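Side-chain contacts in probable nitrite reductase [nad(p)h] small subunit NIRD (Mycobacterium tuberculosis, PDB 4AIV), which probably serves as the Rieske-like small subunit that works with NirB in the NADH-dependent reduction of nitrite to ammonium: residues A[33-38]-A[111-116]; A[38-41]-A[45-48]; A[52-57]-A[81-86]. One frame throughout, in Å; residues are numbered along the deposited sequence.

Contacts 1 and 2 lie in the larger sheet of a Rieske-like β fold, and contact 3 joins a loop to the smaller one. Contacts 1 and 2, whose centres are about 10 Å apart, share Phe38 and strand 34-39. Ala47 CB ties them together, lying 3.6 Å from Val35 CG1 and 3.7 Å from Val113 CG1. Contact 3, whose segment 52-57 probably matches a Rieske cluster loop, is centred about 15 Å from each of the others. Leu85 bridges the interval, its CD1 3.8 Å from Leu40 CD2 and its CD2 3.9 Å from Phe38 CD1. A bound glycerol, probably from the crystallisation liquor, lies about 4 Å from the Leu40 side chain in contact 2.

Contact 1: A[33-38]-A[111-116]; sequences SQVALF and IQVARV
Leu37 and Val113 face each other as the nearest pair of CA atoms in this contact, 8.4 Å from CA to CA, between strands that are not neighbours in the sheet. The axes of 34-38 and 111-116 pass 9.7 Å apart, running roughly antiparallel at 144°. That spacing is too wide for backbone pairing, and the gap is bridged by aliphatic side chains from both strands, as expected where a curled β sheet folds over its own interior.

Leu37 and Val113 carry most of the contact. With CG anti to the backbone N (chi1 176°), the fork of Leu37 extends across the gap, and both methyls converge on one branch of Ile111: CD2 lies 3.8 Å and CD1 4.1 Å from Ile111 CG2, the two side chains meeting at a slant. Leu37 CD1 also reaches Val113 CG2 at 4.0 Å; here the two side chains run alongside each other, pointing opposite ways. Val113 divides its methyls between two partners, because its other branch, CG1, approaches Val35 CG1 more loosely at 4.3 Å. All four residues are buried.

Strands 45-49 and 100-105 lie between the two in the sheet and line the seam: Ala47 and Tyr101 each touch Val35 and Val113. From beyond strand 110-117, Ala13 of strand 7-15 touches Leu37.

Contact 2: A[38-41]-A[45-48]; sequences FRLD and VHAV
Phe38 and His46 pair across a β hairpin formed by strands 34-39 and 45-49, two adjacent members of the larger antiparallel sheet of this Rieske-like fold. The backbone supplies the polar bonds between the segments. Phe38 and His46 are a hydrogen-bonded antiparallel pair: Phe38 N donates to His46 O at 2.9 Å (164° at the hydrogen), and His46 N returns the bond to Phe38 O at 2.8 Å (156°). Phe38 O is gripped a second time, more weakly, by a CA-H...O contact from Val45 CA at 3.2 Å. Arg39 and Val45 follow as the non-hydrogen-bonded pair, their CA atoms drawn in to 4.3 Å. The polar side-chain ends turn to partners outside the two segments: His46 NE2 shares a hydrogen bond with Ser44 OG, and Arg39 NH1 makes a weak one to Tyr16 O.

Apolar contacts differ between the two faces. On the one bearing Arg39 and Val45, the side chain of Arg39 touches through its CB, 4.1 Å from Val45 CG1; the rest of the chain runs out extended from CG to NE and leaves the hairpin. On the face of Phe38 and His46, the phenyl edge meets Val48, with CE1 4.3 Å from Val48 CG2. Val65 and Val74 of the smaller sheet pack on the same phenyl side chain, joining the two sheets.

Leu40, just beyond the strand, crosses the histidine side chain at about a right angle, setting its CD1 methyl 3.6 Å from His46 CD2.

Contact 3: A[52-57]-A[81-86]; sequences DPFSGA and QAFALD
Gln81 meets Phe54 amide against ring, and the meeting is tilted: the two planes are 37° apart. Gln81 CG stands anti to the carbonyl carbon (chi1 -63°), and the chain, extended beyond it, brings the amide to one face of the phenyl. OE1 sits toward the rim, 3.1 Å from Phe54 CD2, and NE2 lies 3.2 Å from Phe54 CZ.

The same OE1 accepts a hydrogen bond from a water, 2.9 Å away, which also donates to Asp52 OD2 at 2.6 Å, so one water links the two segments. Asp52 OD1 shapes its own loop. Phe54 N, at 2.6 Å and nearly along the C-O axis, makes an Asx turn; Ser55 N, from above the carboxylate plane, extends it to an Asx motif.

Two residues on, Phe83 brings its ring end against the loop. CZ lies 3.5 Å from Pro53 CG and 3.8 Å from Phe54 CE2, at the edge of the Phe54 ring. The bridging water lies in plane at the Phe83 edge.

Loop 52-57 probably corresponds to the first cluster-binding loop of classical Rieske proteins, with Asp52 and Phe54 where Cys and His would stand; Ser76 and Leu79, which touch Asp52, probably replace the second pair. Val96 adds a neighbouring loop against Pro53 and Phe54, while Phe83 joins the smaller sheet through backbone bonding with Val74 of strand 71-75.

Contact 1: A[33-38]-A[111-116]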
# COMPACT_ATOMS: atom_id res chain seq x y z
N SER A 33 9.71 -8.48 2.66
CA SER A 33 9.13 -7.46 1.78
C SER A 33 8.67 -6.27 2.61
O SER A 33 8.16 -6.44 3.73
CB SER A 33 7.92 -8.01 1.00
OG SER A 33 8.25 -9.20 0.32
N GLN A 34 8.86 -5.07 2.08
CA GLN A 34 8.46 -3.85 2.76
C GLN A 34 7.26 -3.30 2.05
O GLN A 34 7.25 -3.19 0.82
CB GLN A 34 9.57 -2.79 2.72
CG GLN A 34 10.92 -3.26 3.13
CD GLN A 34 11.91 -2.13 3.02
OE1 GLN A 34 11.51 -0.96 3.00
NE2 GLN A 34 13.19 -2.46 2.94
N VAL A 35 6.25 -2.93 2.83
CA VAL A 35 4.95 -2.58 2.30
C VAL A 35 4.47 -1.23 2.83
O VAL A 35 4.70 -0.91 4.00
CB VAL A 35 3.96 -3.70 2.69
CG1 VAL A 35 2.56 -3.17 2.83
CG2 VAL A 35 4.05 -4.85 1.69
N ALA A 36 3.86 -0.42 1.97
CA ALA A 36 3.19 0.80 2.42
C ALA A 36 1.69 0.49 2.55
O ALA A 36 1.03 0.17 1.55
CB ALA A 36 3.42 1.95 1.44
N LEU A 37 1.18 0.58 3.77
CA LEU A 37 -0.22 0.26 4.05
C LEU A 37 -1.04 1.52 4.34
O LEU A 37 -0.64 2.35 5.15
CB LEU A 37 -0.30 -0.69 5.26
CG LEU A 37 -1.71 -1.06 5.77
CD1 LEU A 37 -2.49 -1.95 4.76
CD2 LEU A 37 -1.63 -1.73 7.14
N PHE A 38 -2.19 1.64 3.67
CA PHE A 38 -3.07 2.79 3.84
C PHE A 38 -4.52 2.34 4.09
O PHE A 38 -5.01 1.43 3.43
CB PHE A 38 -3.08 3.64 2.56
CG PHE A 38 -1.72 4.12 2.11
CD1 PHE A 38 -0.92 3.33 1.30
CD2 PHE A 38 -1.25 5.37 2.49
CE1 PHE A 38 0.32 3.78 0.86
CE2 PHE A 38 -0.00 5.83 2.06
CZ PHE A 38 0.78 5.03 1.26
N ILE A 111 -6.13 -5.79 10.65
CA ILE A 111 -5.64 -5.57 9.30
C ILE A 111 -4.50 -6.54 8.99
O ILE A 111 -3.53 -6.63 9.74
CB ILE A 111 -5.14 -4.13 9.08
CG1 ILE A 111 -6.28 -3.14 9.37
CG2 ILE A 111 -4.63 -3.96 7.65
CD1 ILE A 111 -5.84 -1.69 9.35
N GLN A 112 -4.64 -7.29 7.91
CA GLN A 112 -3.57 -8.17 7.46
C GLN A 112 -3.17 -7.87 6.04
O GLN A 112 -3.97 -7.36 5.24
CB GLN A 112 -4.02 -9.63 7.53
CG GLN A 112 -4.43 -10.09 8.90
CD GLN A 112 -4.59 -11.58 8.93
OE1 GLN A 112 -5.53 -12.13 8.36
NE2 GLN A 112 -3.65 -12.27 9.58
N VAL A 113 -1.92 -8.21 5.72
CA VAL A 113 -1.38 -8.06 4.38
C VAL A 113 -0.73 -9.37 3.97
O VAL A 113 0.02 -9.96 4.75
CB VAL A 113 -0.32 -6.94 4.33
CG1 VAL A 113 0.26 -6.83 2.92
CG2 VAL A 113 -0.90 -5.61 4.78
N ALA A 114 -1.02 -9.82 2.76
CA ALA A 114 -0.46 -11.08 2.29
C ALA A 114 0.64 -10.86 1.27
O ALA A 114 0.68 -9.85 0.57
CB ALA A 114 -1.56 -11.96 1.69
N ARG A 115 1.55 -11.82 1.19
CA ARG A 115 2.36 -11.94 -0.00
C ARG A 115 1.97 -13.28 -0.60
O ARG A 115 1.56 -14.20 0.12
CB ARG A 115 3.86 -11.92 0.32
CG ARG A 115 4.30 -13.09 1.16
CD ARG A 115 5.78 -13.38 1.00
NE ARG A 115 6.17 -14.44 1.92
CZ ARG A 115 6.62 -15.64 1.56
NH1 ARG A 115 6.76 -15.95 0.28
NH2 ARG A 115 6.93 -16.52 2.50
N VAL A 116 2.06 -13.38 -1.92
CA VAL A 116 1.67 -14.60 -2.60
C VAL A 116 2.89 -15.47 -2.80
O VAL A 116 3.91 -15.02 -3.33
CB VAL A 116 0.99 -14.29 -3.95
CG1 VAL A 116 0.73 -15.57 -4.72
CG2 VAL A 116 -0.29 -13.51 -3.73

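Contact 2: A[38-41]-A[45-48]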
# COMPACT_ATOMS: atom_id res chain seq x y z
N PHE A 38 -2.19 1.64 3.67
CA PHE A 38 -3.07 2.79 3.84
C PHE A 38 -4.52 2.34 4.09
O PHE A 38 -5.01 1.43 3.43
CB PHE A 38 -3.08 3.64 2.56
CG PHE A 38 -1.72 4.12 2.11
CD1 PHE A 38 -0.92 3.33 1.30
CD2 PHE A 38 -1.25 5.37 2.49
CE1 PHE A 38 0.32 3.78 0.86
CE2 PHE A 38 -0.00 5.83 2.06
CZ PHE A 38 0.78 5.03 1.26
N ARG A 39 -5.20 3.01 5.01
CA ARG A 39 -6.66 2.91 5.11
C ARG A 39 -7.29 4.16 4.47
O ARG A 39 -6.82 5.28 4.68
CB ARG A 39 -7.08 2.78 6.58
CG ARG A 39 -8.53 3.14 6.90
CD ARG A 39 -8.82 2.91 8.38
NE ARG A 39 -10.14 3.40 8.77
CZ ARG A 39 -10.63 3.36 10.01
NH1 ARG A 39 -9.91 2.83 10.99
NH2 ARG A 39 -11.84 3.83 10.25
N LEU A 40 -8.34 3.97 3.67
CA LEU A 40 -9.01 5.10 3.02
C LEU A 40 -10.32 5.45 3.71
O LEU A 40 -10.81 4.69 4.55
CB LEU A 40 -9.28 4.78 1.54
CG LEU A 40 -8.09 4.29 0.71
CD1 LEU A 40 -8.49 4.13 -0.75
CD2 LEU A 40 -6.89 5.24 0.83
N ASP A 41 -10.88 6.60 3.35
CA ASP A 41 -12.16 7.05 3.91
C ASP A 41 -13.30 6.07 3.69
O ASP A 41 -14.19 5.96 4.54
CB ASP A 41 -12.56 8.42 3.38
CG ASP A 41 -11.73 9.54 4.00
OD1 ASP A 41 -11.17 9.32 5.11
OD2 ASP A 41 -11.64 10.62 3.39
N VAL A 45 -8.53 -0.98 3.05
CA VAL A 45 -7.09 -0.95 3.28
C VAL A 45 -6.39 -1.40 2.01
O VAL A 45 -6.89 -2.27 1.29
CB VAL A 45 -6.65 -1.82 4.50
CG1 VAL A 45 -7.22 -1.25 5.79
CG2 VAL A 45 -7.05 -3.28 4.32
N HIS A 46 -5.25 -0.78 1.71
CA HIS A 46 -4.50 -1.10 0.51
C HIS A 46 -3.01 -1.18 0.84
O HIS A 46 -2.49 -0.34 1.59
CB HIS A 46 -4.75 -0.06 -0.58
CG HIS A 46 -6.17 0.01 -1.03
ND1 HIS A 46 -6.68 -0.78 -2.04
CD2 HIS A 46 -7.22 0.73 -0.56
CE1 HIS A 46 -7.96 -0.54 -2.19
NE2 HIS A 46 -8.32 0.39 -1.30
N ALA A 47 -2.34 -2.18 0.29
CA ALA A 47 -0.91 -2.37 0.54
C ALA A 47 -0.14 -2.39 -0.77
O ALA A 47 -0.42 -3.22 -1.66
CB ALA A 47 -0.67 -3.65 1.33
N VAL A 48 0.82 -1.48 -0.90
CA VAL A 48 1.68 -1.43 -2.07
C VAL A 48 3.16 -1.44 -1.65
O VAL A 48 3.47 -1.27 -0.46
CB VAL A 48 1.38 -0.20 -2.98
CG1 VAL A 48 -0.05 -0.26 -3.53
CG2 VAL A 48 1.63 1.11 -2.23

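Contact 3: A[52-57]-A[81-86]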
# COMPACT_ATOMS: atom_id res chain seq x y z
N ASP A 52 9.99 3.51 -3.45
CA ASP A 52 9.79 4.33 -4.65
C ASP A 52 10.58 3.70 -5.77
O ASP A 52 11.79 3.53 -5.66
CB ASP A 52 10.26 5.77 -4.40
CG ASP A 52 10.06 6.69 -5.61
OD1 ASP A 52 10.48 6.34 -6.74
OD2 ASP A 52 9.48 7.79 -5.44
N PRO A 53 9.90 3.34 -6.87
CA PRO A 53 10.56 2.60 -7.95
C PRO A 53 11.45 3.48 -8.83
O PRO A 53 12.13 2.96 -9.71
CB PRO A 53 9.39 2.06 -8.77
CG PRO A 53 8.33 3.07 -8.59
CD PRO A 53 8.47 3.56 -7.16
N PHE A 54 11.44 4.79 -8.60
CA PHE A 54 12.34 5.68 -9.33
C PHE A 54 13.62 5.91 -8.53
O PHE A 54 14.73 5.78 -9.06
CB PHE A 54 11.65 7.01 -9.68
CG PHE A 54 10.52 6.87 -10.68
CD1 PHE A 54 10.76 6.93 -12.04
CD2 PHE A 54 9.20 6.68 -10.25
CE1 PHE A 54 9.73 6.81 -12.97
CE2 PHE A 54 8.16 6.56 -11.17
CZ PHE A 54 8.42 6.63 -12.53
N SER A 55 13.47 6.23 -7.24
CA SER A 55 14.61 6.60 -6.39
C SER A 55 15.17 5.46 -5.56
O SER A 55 16.32 5.50 -5.11
CB SER A 55 14.22 7.75 -5.46
OG SER A 55 13.33 7.28 -4.45
N GLY A 56 14.35 4.43 -5.32
CA GLY A 56 14.74 3.35 -4.43
C GLY A 56 14.56 3.69 -2.95
O GLY A 56 14.86 2.86 -2.08
N ALA A 57 14.05 4.89 -2.67
CA ALA A 57 13.80 5.34 -1.29
C ALA A 57 12.62 4.60 -0.65
O ALA A 57 11.53 4.54 -1.22
CB ALA A 57 13.53 6.85 -1.28
N GLN A 81 5.05 11.54 -7.82
CA GLN A 81 4.42 10.75 -8.88
C GLN A 81 3.31 9.88 -8.29
O GLN A 81 3.45 9.34 -7.20
CB GLN A 81 5.47 9.91 -9.61
CG GLN A 81 6.49 10.79 -10.32
CD GLN A 81 7.69 10.04 -10.82
OE1 GLN A 81 8.61 9.72 -10.05
NE2 GLN A 81 7.72 9.76 -12.12
N ALA A 82 2.19 9.78 -9.02
CA ALA A 82 1.00 9.08 -8.53
C ALA A 82 1.02 7.58 -8.85
O ALA A 82 1.28 7.18 -9.99
CB ALA A 82 -0.27 9.72 -9.10
N PHE A 83 0.74 6.77 -7.83
CA PHE A 83 0.60 5.32 -7.98
C PHE A 83 -0.80 4.88 -7.54
O PHE A 83 -1.22 5.16 -6.42
CB PHE A 83 1.67 4.58 -7.16
CG PHE A 83 3.09 4.84 -7.62
CD1 PHE A 83 3.78 5.96 -7.19
CD2 PHE A 83 3.72 3.96 -8.50
CE1 PHE A 83 5.08 6.21 -7.62
CE2 PHE A 83 5.02 4.21 -8.94
CZ PHE A 83 5.70 5.34 -8.49
N ALA A 84 -1.50 4.18 -8.43
CA ALA A 84 -2.83 3.65 -8.13
C ALA A 84 -2.76 2.62 -7.00
O ALA A 84 -1.93 1.70 -7.04
CB ALA A 84 -3.43 3.03 -9.38
N LEU A 85 -3.63 2.75 -6.00
CA LEU A 85 -3.57 1.84 -4.85
C LEU A 85 -4.15 0.46 -5.18
O LEU A 85 -3.83 -0.54 -4.52
CB LEU A 85 -4.25 2.46 -3.61
CG LEU A 85 -3.50 3.65 -2.97
CD1 LEU A 85 -4.34 4.34 -1.88
CD2 LEU A 85 -2.16 3.19 -2.40
N ASP A 86 -4.97 0.40 -6.23
CA ASP A 86 -5.62 -0.86 -6.58
C ASP A 86 -4.70 -1.86 -7.29
O ASP A 86 -4.77 -3.06 -7.04
CB ASP A 86 -6.95 -0.65 -7.34
CG ASP A 86 -6.77 0.05 -8.69
OD1 ASP A 86 -5.63 0.37 -9.09
OD2 ASP A 86 -7.80 0.28 -9.37
O HOH W 1 8.01 8.43 -7.48